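Local coordinates for protein guanylate kinase (Coxiella burnetii, PDB 3TR0) that catalyses the ATP-dependent phosphorylation of GMP to GDP, a step in the recycling of guanine nucleotides, at residues I122-P127 against Y166-D171. Numbering follows the deposited sequence.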
ATOM      1  N   ILE A 122      -1.570   8.007   8.024  1.00 16.08           N
ATOM      2  CA  ILE A 122      -2.691   7.122   8.318  1.00 14.42           C
ATOM      3  C   ILE A 122      -3.538   7.741   9.425  1.00 13.53           C
ATOM      4  O   ILE A 122      -3.010   8.127  10.470  1.00 16.98           O
ATOM      5  CB  ILE A 122      -2.192   5.757   8.834  1.00 14.51           C
ATOM      6  CG1 ILE A 122      -1.191   5.143   7.855  1.00 18.89           C
ATOM      7  CG2 ILE A 122      -3.366   4.823   9.116  1.00 13.57           C
ATOM      8  CD1 ILE A 122      -0.420   3.961   8.424  1.00 17.50           C
ATOM      9  N   PHE A 123      -4.844   7.838   9.200  1.00 13.59           N
ATOM     10  CA  PHE A 123      -5.745   8.363  10.219  1.00 12.93           C
ATOM     11  C   PHE A 123      -6.554   7.231  10.840  1.00 21.23           C
ATOM     12  O   PHE A 123      -7.205   6.464  10.135  1.00 19.18           O
ATOM     13  CB  PHE A 123      -6.679   9.427   9.633  1.00 15.54           C
ATOM     14  CG  PHE A 123      -7.268  10.346  10.670  1.00 16.04           C
ATOM     15  CD1 PHE A 123      -6.694  11.582  10.923  1.00 17.75           C
ATOM     16  CD2 PHE A 123      -8.377   9.966  11.403  1.00 20.40           C
ATOM     17  CE1 PHE A 123      -7.226  12.433  11.878  1.00 14.35           C
ATOM     18  CE2 PHE A 123      -8.911  10.808  12.364  1.00 18.17           C
ATOM     19  CZ  PHE A 123      -8.330  12.040  12.603  1.00 15.47           C
ATOM     20  N   ILE A 124      -6.509   7.124  12.165  1.00 10.12           N
ATOM     21  CA  ILE A 124      -7.259   6.093  12.860  1.00 12.88           C
ATOM     22  C   ILE A 124      -8.612   6.636  13.306  1.00 21.13           C
ATOM     23  O   ILE A 124      -8.680   7.621  14.042  1.00 19.67           O
ATOM     24  CB  ILE A 124      -6.502   5.577  14.102  1.00 19.37           C
ATOM     25  CG1 ILE A 124      -5.071   5.175  13.740  1.00 21.63           C
ATOM     26  CG2 ILE A 124      -7.250   4.415  14.733  1.00 17.79           C
ATOM     27  CD1 ILE A 124      -4.986   4.064  12.734  1.00 22.43           C
ATOM     28  N   LEU A 125      -9.681   5.991  12.850  1.00 18.26           N
ATOM     29  CA  LEU A 125     -11.038   6.398  13.195  1.00 17.92           C
ATOM     30  C   LEU A 125     -11.613   5.494  14.271  1.00 13.75           C
ATOM     31  O   LEU A 125     -11.395   4.284  14.252  1.00 18.83           O
ATOM     32  CB  LEU A 125     -11.941   6.327  11.960  1.00 16.80           C
ATOM     33  CG  LEU A 125     -11.592   7.248  10.795  1.00 21.10           C
ATOM     34  CD1 LEU A 125     -12.337   6.811   9.532  1.00 26.74           C
ATOM     35  CD2 LEU A 125     -11.913   8.683  11.153  1.00 21.62           C
ATOM     36  N   PRO A 126     -12.363   6.078  15.218  1.00 19.78           N
ATOM     37  CA  PRO A 126     -13.106   5.262  16.176  1.00 16.72           C
ATOM     38  C   PRO A 126     -14.352   4.732  15.482  1.00 17.44           C
ATOM     39  O   PRO A 126     -14.749   5.296  14.466  1.00 24.07           O
ATOM     40  CB  PRO A 126     -13.500   6.276  17.256  1.00 18.75           C
ATOM     41  CG  PRO A 126     -13.654   7.556  16.507  1.00 18.83           C
ATOM     42  CD  PRO A 126     -12.601   7.519  15.410  1.00 20.62           C
ATOM     43  N   PRO A 127     -14.954   3.655  16.010  1.00 22.89           N
ATOM     44  CA  PRO A 127     -16.180   3.116  15.413  1.00 27.75           C
ATOM     45  C   PRO A 127     -17.401   3.973  15.761  1.00 36.96           C
ATOM     46  O   PRO A 127     -18.473   3.805  15.175  1.00 31.06           O
ATOM     47  CB  PRO A 127     -16.286   1.724  16.038  1.00 24.93           C
ATOM     48  CG  PRO A 127     -15.577   1.847  17.343  1.00 32.15           C
ATOM     49  CD  PRO A 127     -14.452   2.814  17.110  1.00 27.89           C
ATOM     50  N   TYR A 166      -4.423   7.212   4.167  1.00 13.41           N
ATOM     51  CA  TYR A 166      -5.164   6.004   4.504  1.00 10.49           C
ATOM     52  C   TYR A 166      -6.065   6.272   5.686  1.00 12.55           C
ATOM     53  O   TYR A 166      -5.733   7.094   6.545  1.00 16.16           O
ATOM     54  CB  TYR A 166      -4.195   4.880   4.887  1.00 11.71           C
ATOM     55  CG  TYR A 166      -3.266   4.480   3.763  1.00 14.60           C
ATOM     56  CD1 TYR A 166      -3.673   3.577   2.787  1.00 12.59           C
ATOM     57  CD2 TYR A 166      -1.993   5.010   3.673  1.00 16.67           C
ATOM     58  CE1 TYR A 166      -2.821   3.213   1.745  1.00 12.21           C
ATOM     59  CE2 TYR A 166      -1.136   4.657   2.643  1.00 19.33           C
ATOM     60  CZ  TYR A 166      -1.555   3.760   1.684  1.00 19.44           C
ATOM     61  OH  TYR A 166      -0.697   3.412   0.665  1.00 17.48           O
ATOM     62  N   LEU A 167      -7.194   5.574   5.727  1.00 16.06           N
ATOM     63  CA  LEU A 167      -8.073   5.593   6.890  1.00 14.60           C
ATOM     64  C   LEU A 167      -8.224   4.175   7.430  1.00 16.18           C
ATOM     65  O   LEU A 167      -8.499   3.242   6.677  1.00 17.21           O
ATOM     66  CB  LEU A 167      -9.452   6.158   6.525  1.00 12.08           C
ATOM     67  CG  LEU A 167      -9.513   7.508   5.811  1.00 19.43           C
ATOM     68  CD1 LEU A 167     -10.966   7.883   5.557  1.00 22.14           C
ATOM     69  CD2 LEU A 167      -8.821   8.596   6.622  1.00 16.67           C
ATOM     70  N   VAL A 168      -8.035   4.008   8.734  1.00 12.26           N
ATOM     71  CA  VAL A 168      -8.192   2.700   9.362  1.00 13.38           C
ATOM     72  C   VAL A 168      -9.128   2.804  10.559  1.00 19.46           C
ATOM     73  O   VAL A 168      -8.943   3.672  11.401  1.00 16.96           O
ATOM     74  CB  VAL A 168      -6.848   2.134   9.842  1.00 16.30           C
ATOM     75  CG1 VAL A 168      -7.064   0.811  10.549  1.00 16.36           C
ATOM     76  CG2 VAL A 168      -5.888   1.964   8.670  1.00 14.08           C
ATOM     77  N   VAL A 169     -10.130   1.930  10.628  1.00 16.83           N
ATOM     78  CA  VAL A 169     -11.088   1.965  11.733  1.00 16.41           C
ATOM     79  C   VAL A 169     -10.645   1.036  12.855  1.00 16.76           C
ATOM     80  O   VAL A 169     -10.370  -0.138  12.618  1.00 21.41           O
ATOM     81  CB  VAL A 169     -12.515   1.560  11.284  1.00 18.81           C
ATOM     82  CG1 VAL A 169     -13.513   1.729  12.442  1.00 19.99           C
ATOM     83  CG2 VAL A 169     -12.952   2.383  10.093  1.00 23.78           C
ATOM     84  N   ASN A 170     -10.568   1.562  14.076  1.00 14.73           N
ATOM     85  CA  ASN A 170     -10.203   0.736  15.218  1.00 17.83           C
ATOM     86  C   ASN A 170     -11.426   0.158  15.914  1.00 19.48           C
ATOM     87  O   ASN A 170     -11.771   0.569  17.023  1.00 21.76           O
ATOM     88  CB  ASN A 170      -9.355   1.515  16.225  1.00 17.15           C
ATOM     89  CG  ASN A 170      -8.861   0.641  17.361  1.00 18.26           C
ATOM     90  OD1 ASN A 170      -8.904  -0.585  17.274  1.00 21.44           O
ATOM     91  ND2 ASN A 170      -8.382   1.266  18.428  1.00 21.58           N
ATOM     92  N   ASP A 171     -12.080  -0.792  15.253  1.00 20.96           N
ATOM     93  CA  ASP A 171     -13.245  -1.461  15.815  1.00 26.21           C
ATOM     94  C   ASP A 171     -12.872  -2.845  16.329  1.00 30.43           C
ATOM     95  O   ASP A 171     -13.510  -3.379  17.236  1.00 36.20           O
ATOM     96  CB  ASP A 171     -14.377  -1.542  14.784  1.00 25.94           C
ATOM     97  CG  ASP A 171     -13.968  -2.272  13.514  1.00 38.48           C
ATOM     98  OD1 ASP A 171     -12.754  -2.463  13.279  1.00 33.40           O
ATOM     99  OD2 ASP A 171     -14.872  -2.649  12.738  1.00 35.22           O
TER
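Phe123 and Leu125 bond through both their N and O atoms to the strand 166-169 and the residue after it, the alternating pattern of two parallel beta strands in register. Phe123 N donates to Tyr166 O at 2.9 Å, and Phe123 O accepts from Val168 N. Leu125 repeats this two residues on: its N reaches Val168 O at 2.8 Å, and its O accepts from Asn170 N at 2.9 Å. These last two bonds flank Val169 and close the final bridge, Leu125 with Val169. Longer CA-H...O contacts accompany these bonds, the shortest from Ile124 CA to Val168 O at 3.3 Å.

Apolar side chains meet on both faces of the pair. On one, Val168 is flanked by two isoleucines: its CG2 meets Ile122 CG2 at 3.8 Å, while Ile124 CD1 lies 3.9 Å from Val168 CB, the two side chains running side by side. The second torsion of Ile124 (chi2 -61°) folds CD1 back toward the neighbouring strand, and its other branch, CG2, packs on Asn170 CB. On the opposite face Leu167 CD2 touches Phe123 CB at 3.8 Å; with CG anti to the backbone N (chi1 -159°), the phenyl ring leads away from the pair and packs edge-to-face with Phe164. Past the strands, Pro127 CB rests 4.0 Å from Asp171 CB.

Strand 166-169 is the outermost strand of the chain's parallel sheet at this end of the P-loop kinase fold; 120-125 lies next to it and pairs on its other side with 9-13, which leads into the predicted ATP-binding loop. Ile124 touches Ala14 of that loop, and Asn170 ND2 bonds to Ala18 O. Helix 173-187 covers the Ile122 and Val168 face, helix 147-158 packs against Phe123, and Leu125 and Val169 meet Leu198 of the second subunit.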